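Local coordinates for protein adhesin (Streptococcus sanguinis SK1 = NCTC 7863, PDB 6VT2) that binds sialylated glycans through two tandem Siglec-like modules and thereby probably attaches the bacterium to host sialoglycoproteins, at residues A[25-30]-A[75-80]; A[6-11]-A[100-105]; A[36-41]-A[62-67]. All coordinates share one frame; numbering follows the deposited sequence. Where two conformers were deposited one is given.

Contact 1 of 3, residues A[25-30]-A[75-80]. With CA (calcium ion), chain H.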
# COMPACT_ATOMS: atom_id res chain seq x y z
N PHE A 25 -18.68 -28.81 -24.27
CA PHE A 25 -18.37 -30.15 -24.78
C PHE A 25 -19.63 -30.99 -24.80
O PHE A 25 -20.47 -30.83 -23.95
CB PHE A 25 -17.24 -30.75 -23.96
CG PHE A 25 -15.93 -30.09 -24.27
CD1 PHE A 25 -15.17 -30.51 -25.35
CD2 PHE A 25 -15.49 -29.01 -23.53
CE1 PHE A 25 -13.98 -29.88 -25.66
CE2 PHE A 25 -14.30 -28.38 -23.85
CZ PHE A 25 -13.55 -28.83 -24.90
N VAL A 26 -19.71 -31.83 -25.80
CA VAL A 26 -20.81 -32.80 -25.93
C VAL A 26 -20.11 -34.14 -25.71
O VAL A 26 -19.06 -34.26 -26.09
CB VAL A 26 -21.47 -32.71 -27.31
CG1 VAL A 26 -22.40 -33.89 -27.52
CG2 VAL A 26 -22.16 -31.37 -27.54
N GLU A 27 -20.68 -35.04 -24.95
CA GLU A 27 -20.06 -36.36 -24.68
C GLU A 27 -20.98 -37.42 -25.27
O GLU A 27 -22.14 -37.29 -25.09
CB GLU A 27 -19.82 -36.57 -23.20
CG GLU A 27 -18.62 -35.80 -22.67
CD GLU A 27 -18.10 -36.34 -21.35
OE1 GLU A 27 -18.88 -36.94 -20.63
OE2 GLU A 27 -16.92 -36.18 -21.07
N THR A 28 -20.39 -38.37 -26.00
CA THR A 28 -21.18 -39.39 -26.70
C THR A 28 -20.65 -40.77 -26.33
O THR A 28 -19.54 -40.91 -26.34
CB THR A 28 -21.23 -39.17 -28.21
OG1 THR A 28 -21.75 -37.86 -28.45
CG2 THR A 28 -22.11 -40.16 -28.94
N THR A 29 -21.53 -41.67 -25.92
CA THR A 29 -20.98 -43.10 -25.75
C THR A 29 -21.86 -44.06 -26.55
O THR A 29 -22.88 -43.73 -26.94
CB THR A 29 -21.04 -43.48 -24.27
OG1 THR A 29 -22.41 -43.41 -23.91
CG2 THR A 29 -20.30 -42.55 -23.35
N ASP A 30 -21.38 -45.27 -26.70
CA ASP A 30 -22.18 -46.31 -27.38
C ASP A 30 -21.69 -47.62 -26.82
O ASP A 30 -20.53 -47.75 -26.72
CB ASP A 30 -22.05 -46.23 -28.89
CG ASP A 30 -23.04 -47.13 -29.61
OD1 ASP A 30 -24.12 -46.74 -29.74
OD2 ASP A 30 -22.62 -48.15 -30.09
N PRO A 75 -15.70 -41.20 -22.89
CA PRO A 75 -16.64 -40.78 -23.88
C PRO A 75 -16.03 -40.00 -25.04
O PRO A 75 -15.06 -39.38 -24.90
CB PRO A 75 -17.63 -39.86 -23.16
CG PRO A 75 -17.46 -40.21 -21.73
CD PRO A 75 -16.03 -40.65 -21.58
N LEU A 76 -16.67 -40.08 -26.19
CA LEU A 76 -16.22 -39.31 -27.34
C LEU A 76 -16.55 -37.84 -27.05
O LEU A 76 -17.66 -37.58 -26.74
CB LEU A 76 -16.98 -39.77 -28.56
CG LEU A 76 -16.53 -39.02 -29.79
CD1 LEU A 76 -15.06 -39.28 -30.08
CD2 LEU A 76 -17.40 -39.38 -30.96
N ARG A 77 -15.58 -36.95 -27.17
CA ARG A 77 -15.79 -35.54 -26.83
C ARG A 77 -15.90 -34.66 -28.08
O ARG A 77 -15.03 -34.70 -28.87
CB ARG A 77 -14.64 -35.11 -25.94
CG ARG A 77 -14.99 -35.53 -24.54
CD ARG A 77 -13.97 -35.33 -23.51
NE ARG A 77 -13.76 -33.95 -23.22
CZ ARG A 77 -14.43 -33.15 -22.45
NH1 ARG A 77 -15.58 -33.50 -21.94
NH2 ARG A 77 -13.92 -31.96 -22.25
N THR A 78 -16.96 -33.89 -28.18
CA THR A 78 -17.14 -32.99 -29.32
C THR A 78 -17.07 -31.58 -28.76
O THR A 78 -17.73 -31.33 -27.83
CB THR A 78 -18.49 -33.22 -29.98
OG1 THR A 78 -18.48 -34.51 -30.56
CG2 THR A 78 -18.83 -32.19 -31.03
N ARG A 79 -16.22 -30.76 -29.33
CA ARG A 79 -16.11 -29.39 -28.88
C ARG A 79 -17.06 -28.53 -29.71
O ARG A 79 -17.00 -28.60 -30.87
CB ARG A 79 -14.69 -28.92 -29.11
CG ARG A 79 -14.42 -27.51 -28.58
CD ARG A 79 -13.11 -27.04 -29.19
NE ARG A 79 -12.80 -25.75 -28.66
CZ ARG A 79 -12.15 -24.83 -29.31
NH1 ARG A 79 -11.96 -23.66 -28.74
NH2 ARG A 79 -11.67 -25.07 -30.49
N VAL A 80 -17.90 -27.73 -29.07
CA VAL A 80 -18.76 -26.75 -29.78
C VAL A 80 -18.24 -25.40 -29.31
O VAL A 80 -18.06 -25.24 -28.19
CB VAL A 80 -20.24 -26.97 -29.46
CG1 VAL A 80 -21.10 -26.01 -30.24
CG2 VAL A 80 -20.67 -28.39 -29.76
CA CA H . -24.93 -48.64 -30.88
O HOH W 1 -19.42 -36.35 -28.75
O HOH W 2 -25.15 -49.64 -28.79
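Residues 25-30 and 75-80 form an antiparallel pairing of the two central strands in the four-stranded sheet of the first Siglec-like domain, an immunoglobulin-like beta sandwich. Val26 faces Thr78, and Thr28 faces Leu76, as hydrogen-bonded pairs, each with two reciprocal backbone bonds; Val26 N to Thr78 O measures 2.9 Å. Phe25, Glu27, Arg77 and Arg79 share the outer face. There the bend at chi3 of Arg77 (69°) folds its guanidinium flat against one face of the Phe25 ring, with NH2 3.4 Å from Phe25 CG and the planes 20° apart. Arg77 CZ stands off-centre over the ring, 4.3 Å from its centroid, a cation-pi contact. From the same group, NH1 reaches Glu27 OE2 at 3.1 Å, on the anti side and tilted out of the carboxylate plane, in a salt bridge whose N-H...O bond is bent to 140°. Arg79 lays CB and CG obliquely against Phe25, while its polar end is engaged by Glu23. On the inner face a water joins Thr28 OG1, Leu76 O (2.9 Å) and Thr78 OG1, the last also bonded to Thr61. Ring and carboxylate together probably limit the guanidinium's rotation, Glu27 partly neutralising the cation while its flat face packs on Phe25.

Contact 2 of 3, residues A[6-11]-A[100-105]. With CA (calcium ion), chain H.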
# COMPACT_ATOMS: atom_id res chain seq x y z
N PRO A 6 -26.12 -44.04 -30.32
CA PRO A 6 -25.32 -43.55 -29.24
C PRO A 6 -26.07 -42.66 -28.25
O PRO A 6 -27.09 -42.20 -28.58
CB PRO A 6 -24.24 -42.68 -29.90
CG PRO A 6 -24.19 -43.17 -31.31
CD PRO A 6 -25.60 -43.60 -31.62
N THR A 7 -25.50 -42.55 -27.06
CA THR A 7 -26.03 -41.73 -25.97
C THR A 7 -25.26 -40.42 -25.97
O THR A 7 -24.07 -40.47 -25.84
CB THR A 7 -25.90 -42.47 -24.64
OG1 THR A 7 -26.65 -43.67 -24.73
CG2 THR A 7 -26.40 -41.65 -23.46
N ILE A 8 -25.99 -39.31 -26.03
CA ILE A 8 -25.39 -37.98 -26.12
C ILE A 8 -25.75 -37.21 -24.86
O ILE A 8 -26.93 -37.15 -24.48
CB ILE A 8 -25.91 -37.22 -27.36
CG1 ILE A 8 -25.69 -37.98 -28.64
CG2 ILE A 8 -25.23 -35.84 -27.46
CD1 ILE A 8 -26.39 -37.42 -29.78
N THR A 9 -24.70 -36.62 -24.28
CA THR A 9 -24.81 -35.84 -23.05
C THR A 9 -24.30 -34.40 -23.34
O THR A 9 -23.28 -34.30 -23.96
CB THR A 9 -24.08 -36.42 -21.85
OG1 THR A 9 -24.73 -37.67 -21.61
CG2 THR A 9 -24.22 -35.56 -20.63
N LEU A 10 -25.14 -33.39 -23.12
CA LEU A 10 -24.70 -32.02 -23.48
C LEU A 10 -25.49 -31.01 -22.65
O LEU A 10 -26.52 -31.38 -22.17
CB LEU A 10 -24.86 -31.79 -24.98
CG LEU A 10 -26.27 -31.46 -25.45
CD1 LEU A 10 -26.21 -30.99 -26.89
CD2 LEU A 10 -27.19 -32.65 -25.31
N PRO A 11 -24.98 -29.78 -22.47
CA PRO A 11 -25.70 -28.81 -21.68
C PRO A 11 -26.96 -28.36 -22.42
O PRO A 11 -26.90 -28.26 -23.56
CB PRO A 11 -24.79 -27.59 -21.57
CG PRO A 11 -23.71 -27.83 -22.57
CD PRO A 11 -23.64 -29.32 -22.80
N VAL A 100 -28.00 -31.92 -31.86
CA VAL A 100 -26.80 -32.73 -31.89
C VAL A 100 -27.22 -34.18 -32.13
O VAL A 100 -28.06 -34.71 -31.42
CB VAL A 100 -25.98 -32.58 -30.60
CG1 VAL A 100 -24.74 -33.40 -30.73
CG2 VAL A 100 -25.61 -31.12 -30.34
N ARG A 101 -26.58 -34.79 -33.14
CA ARG A 101 -26.88 -36.17 -33.45
C ARG A 101 -25.58 -36.97 -33.50
O ARG A 101 -24.59 -36.44 -33.75
CB ARG A 101 -27.58 -36.31 -34.79
CG ARG A 101 -28.83 -35.47 -34.91
CD ARG A 101 -29.40 -35.72 -36.28
NE ARG A 101 -30.15 -36.95 -36.35
CZ ARG A 101 -30.76 -37.37 -37.44
NH1 ARG A 101 -30.67 -36.69 -38.55
NH2 ARG A 101 -31.46 -38.48 -37.44
N ALA A 102 -25.70 -38.24 -33.22
CA ALA A 102 -24.53 -39.08 -33.32
C ALA A 102 -24.92 -40.40 -33.95
O ALA A 102 -26.06 -40.86 -33.80
CB ALA A 102 -23.89 -39.32 -31.96
N GLU A 103 -23.97 -41.01 -34.66
CA GLU A 103 -24.20 -42.29 -35.34
C GLU A 103 -23.08 -43.26 -35.02
O GLU A 103 -21.90 -42.87 -35.02
CB GLU A 103 -24.28 -42.03 -36.81
CG GLU A 103 -24.58 -43.32 -37.64
CD GLU A 103 -24.61 -42.95 -39.11
OE1 GLU A 103 -24.02 -43.69 -39.91
OE2 GLU A 103 -25.17 -41.88 -39.46
N ASP A 104 -23.45 -44.50 -34.70
CA ASP A 104 -22.47 -45.53 -34.39
C ASP A 104 -22.02 -46.20 -35.69
O ASP A 104 -22.43 -45.83 -36.80
CB ASP A 104 -23.01 -46.51 -33.33
CG ASP A 104 -24.15 -47.40 -33.79
OD1 ASP A 104 -24.36 -47.45 -35.01
OD2 ASP A 104 -24.78 -47.98 -32.84
N ALA A 105 -21.09 -47.16 -35.56
CA ALA A 105 -20.56 -47.73 -36.78
C ALA A 105 -21.54 -48.68 -37.44
O ALA A 105 -21.43 -48.93 -38.64
CB ALA A 105 -19.25 -48.48 -36.49
CA CA H . -24.93 -48.64 -30.88
O HOH W 2 -25.15 -49.64 -28.79
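Pro6, Ile8 and Leu10 turn their side chains onto Val100, Ala102 and Asp104, the facing of two sheets that defines the immunoglobulin-like beta sandwich of this Siglec-like domain. Strand 7-9 lies at the margin of one sheet and strand 95-104 inside the other; their axes approach to 7.7 Å and run at 147°, and what joins them is apolar packing. Ile8 takes the middle. Its CG1 stands anti to the carbonyl carbon (chi1 -55°) and the chain then extends, carrying CD1 across the backbone of strand 95-104. There CD1 lies 3.6 Å from Ala102 N and 3.8 Å from Ala102 CB, while the other branch, CG2, crosses Val100 at CG1. Leu10 and Val100 meet differently, end to end, with Leu10 CD1 3.5 Å from Val100 CG2. The leucine holds CG between its backbone N and carbonyl carbon (chi1 80°), an uncommon choice that aims the isobutyl group at the valine. Phe120 of strand 119-125 touches both residues, and Val26 and Thr28 of strand 21-29 border Ile8 and Pro6, so the row belongs to a wider interior.

At the calcium end the proline ring supplies the contact. Its CG lies 3.9 Å from Ala102 CB and also approaches Asp104 N and CB, while CD lies 3.5 Å from Ala102 O. Small Ala102 thus receives both the proline and the isoleucine. Asp104, beside this ring, divides its carboxylate: OD1 accepts a hydrogen bond from Asn108 N, whereas OD2 binds the calcium ion, which Asp2, Thr4 and Asp30 also hold. The metal bond from Asp104 OD2 is 2.1 Å long.

Contact 3 of 3, residues A[36-41]-A[62-67]. With SO4 (sulfate ion), chain L.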
# COMPACT_ATOMS: atom_id res chain seq x y z
N ASN A 36 -19.14 -42.92 -35.17
CA ASN A 36 -18.58 -42.55 -36.44
C ASN A 36 -18.94 -41.13 -36.83
O ASN A 36 -18.21 -40.52 -37.61
CB ASN A 36 -19.03 -43.53 -37.52
CG ASN A 36 -18.22 -44.78 -37.56
OD1 ASN A 36 -17.50 -45.07 -36.65
ND2 ASN A 36 -18.45 -45.59 -38.61
N ARG A 37 -20.04 -40.58 -36.34
CA ARG A 37 -20.43 -39.21 -36.71
C ARG A 37 -21.04 -38.53 -35.50
O ARG A 37 -21.71 -39.16 -34.78
CB ARG A 37 -21.50 -39.19 -37.80
CG ARG A 37 -21.11 -39.87 -39.10
CD ARG A 37 -22.19 -39.90 -40.14
NE ARG A 37 -22.64 -38.72 -40.86
CZ ARG A 37 -22.04 -37.58 -41.03
NH1 ARG A 37 -22.69 -36.65 -41.72
NH2 ARG A 37 -20.86 -37.27 -40.54
N VAL A 38 -20.55 -37.28 -35.25
CA VAL A 38 -21.38 -36.38 -34.33
C VAL A 38 -21.66 -35.12 -35.17
O VAL A 38 -20.78 -34.63 -35.73
CB VAL A 38 -20.56 -36.08 -33.07
CG1 VAL A 38 -21.29 -35.09 -32.18
CG2 VAL A 38 -20.24 -37.36 -32.32
N ILE A 39 -22.90 -34.71 -35.23
CA ILE A 39 -23.38 -33.63 -36.10
C ILE A 39 -24.04 -32.57 -35.21
O ILE A 39 -24.72 -32.93 -34.33
CB ILE A 39 -24.46 -34.22 -37.04
CG1 ILE A 39 -23.82 -35.18 -38.02
CG2 ILE A 39 -25.26 -33.15 -37.76
CD1 ILE A 39 -24.82 -36.06 -38.72
N VAL A 40 -23.81 -31.31 -35.51
CA VAL A 40 -24.56 -30.20 -34.90
C VAL A 40 -25.30 -29.58 -36.07
O VAL A 40 -24.67 -29.28 -37.01
CB VAL A 40 -23.65 -29.18 -34.22
CG1 VAL A 40 -24.48 -28.09 -33.59
CG2 VAL A 40 -22.78 -29.85 -33.20
N ARG A 41 -26.61 -29.44 -35.96
CA ARG A 41 -27.33 -28.95 -37.13
C ARG A 41 -28.56 -28.14 -36.73
O ARG A 41 -29.07 -28.25 -35.65
CB ARG A 41 -27.78 -30.12 -38.00
CG ARG A 41 -28.68 -31.12 -37.28
CD ARG A 41 -29.36 -32.13 -38.20
NE ARG A 41 -30.49 -31.55 -38.86
CZ ARG A 41 -31.19 -32.16 -39.77
NH1 ARG A 41 -30.85 -33.38 -40.15
NH2 ARG A 41 -32.24 -31.57 -40.29
N ASP A 62 -12.36 -34.75 -32.19
CA ASP A 62 -11.17 -35.55 -32.42
C ASP A 62 -11.61 -37.01 -32.29
O ASP A 62 -12.56 -37.31 -31.68
CB ASP A 62 -10.13 -35.13 -31.39
CG ASP A 62 -9.65 -33.70 -31.52
OD1 ASP A 62 -10.06 -33.01 -32.45
OD2 ASP A 62 -8.96 -33.26 -30.64
N ASN A 63 -10.83 -37.89 -32.82
CA ASN A 63 -10.99 -39.30 -32.59
C ASN A 63 -12.30 -39.87 -33.10
O ASN A 63 -12.73 -40.88 -32.62
CB ASN A 63 -10.86 -39.62 -31.11
CG ASN A 63 -10.19 -40.94 -30.89
OD1 ASN A 63 -9.39 -41.34 -31.71
ND2 ASN A 63 -10.49 -41.61 -29.79
N LEU A 64 -12.95 -39.23 -34.07
CA LEU A 64 -14.15 -39.79 -34.69
C LEU A 64 -13.81 -41.09 -35.40
O LEU A 64 -12.71 -41.27 -35.96
CB LEU A 64 -14.73 -38.83 -35.71
CG LEU A 64 -15.89 -37.96 -35.30
CD1 LEU A 64 -16.33 -37.12 -36.52
CD2 LEU A 64 -17.07 -38.78 -34.80
N SER A 65 -14.77 -42.03 -35.38
CA SER A 65 -14.73 -43.20 -36.25
C SER A 65 -13.49 -44.06 -35.93
O SER A 65 -12.79 -44.58 -36.81
CB SER A 65 -14.78 -42.79 -37.72
OG SER A 65 -15.23 -43.95 -38.42
N VAL A 66 -13.26 -44.26 -34.65
CA VAL A 66 -12.13 -45.00 -34.12
C VAL A 66 -12.69 -46.03 -33.16
O VAL A 66 -13.49 -45.67 -32.27
CB VAL A 66 -11.14 -44.06 -33.40
CG1 VAL A 66 -10.16 -44.83 -32.51
CG2 VAL A 66 -10.44 -43.25 -34.40
N PRO A 67 -12.32 -47.31 -33.29
CA PRO A 67 -12.73 -48.31 -32.30
C PRO A 67 -12.39 -47.88 -30.89
O PRO A 67 -11.30 -47.44 -30.60
CB PRO A 67 -11.95 -49.57 -32.71
CG PRO A 67 -11.56 -49.33 -34.11
CD PRO A 67 -11.45 -47.86 -34.35
S SO4 L . -20.10 -34.88 -41.46
O1 SO4 L . -19.64 -33.74 -42.19
O2 SO4 L . -21.26 -34.60 -40.79
O3 SO4 L . -20.24 -35.92 -42.41
O4 SO4 L . -19.05 -35.20 -40.54
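Near the start of strand 35-41, at one margin of its sheet and at a classic beta bulge, Asn36 meets Leu64 and Ser65 of the loop that follows strand 58-61. Leu64 sends CD2 over the strand backbone, 3.5 Å from Asn36 O and 3.8 Å from Val38 N, and the same methyl meets Val38 CG2 at 4.3 Å. Leu76 of the opposite sheet also touches Leu64, so this leucine packs beside side chains lying between the two sheets. In the bulge, Asn36 and Arg37 together face Glu103 on strand 95-104. Asn36 turns its amide toward the loop, bringing OD1 to 3.1 Å from Ser65 OG in a bond that is weak at most and not settled, since the hydroxyl proton has another acceptor within reach. With OG anti to the backbone N of Ser65 (chi1 -159°), the hydroxyl is set beside that amide oxygen. Arg34 is the stronger partner for both groups, its NE serving Asn36 OD1 and its NH2 serving Ser65 OG. The Arg37 side chain leaves the strand away from the loop, and its guanidinium meets a sulfate ion, probably from the crystallisation liquor, in a fit too close to be trusted. One face of that guanidinium lies against Ile39 CD1.

In the fold
The three contacts cluster near the calcium-bearing end of the first Siglec-like domain, their centres 7 to 9 Å apart. Contact 1 continues into contact 2 within one sheet, where the backbone of strand 21-29 bonds to strand 7-9, Glu27 O to Thr9 N at 2.8 Å. Contacts 2 and 3 share the other sheet through Glu103 O and Asn36 N, also 2.8 Å apart. Between the sheets, Leu76 CD2 of contact 1 packs on Val38 CG2 of contact 3 at 3.7 Å. Asp30 and Asp104 bring contacts 1 and 2 to the same calcium ion, whereas the bound glycan lies farther off: Val80 is about 13 Å from the sialic acid and Arg101 about 12 Å from the galactose, measured from their side chains.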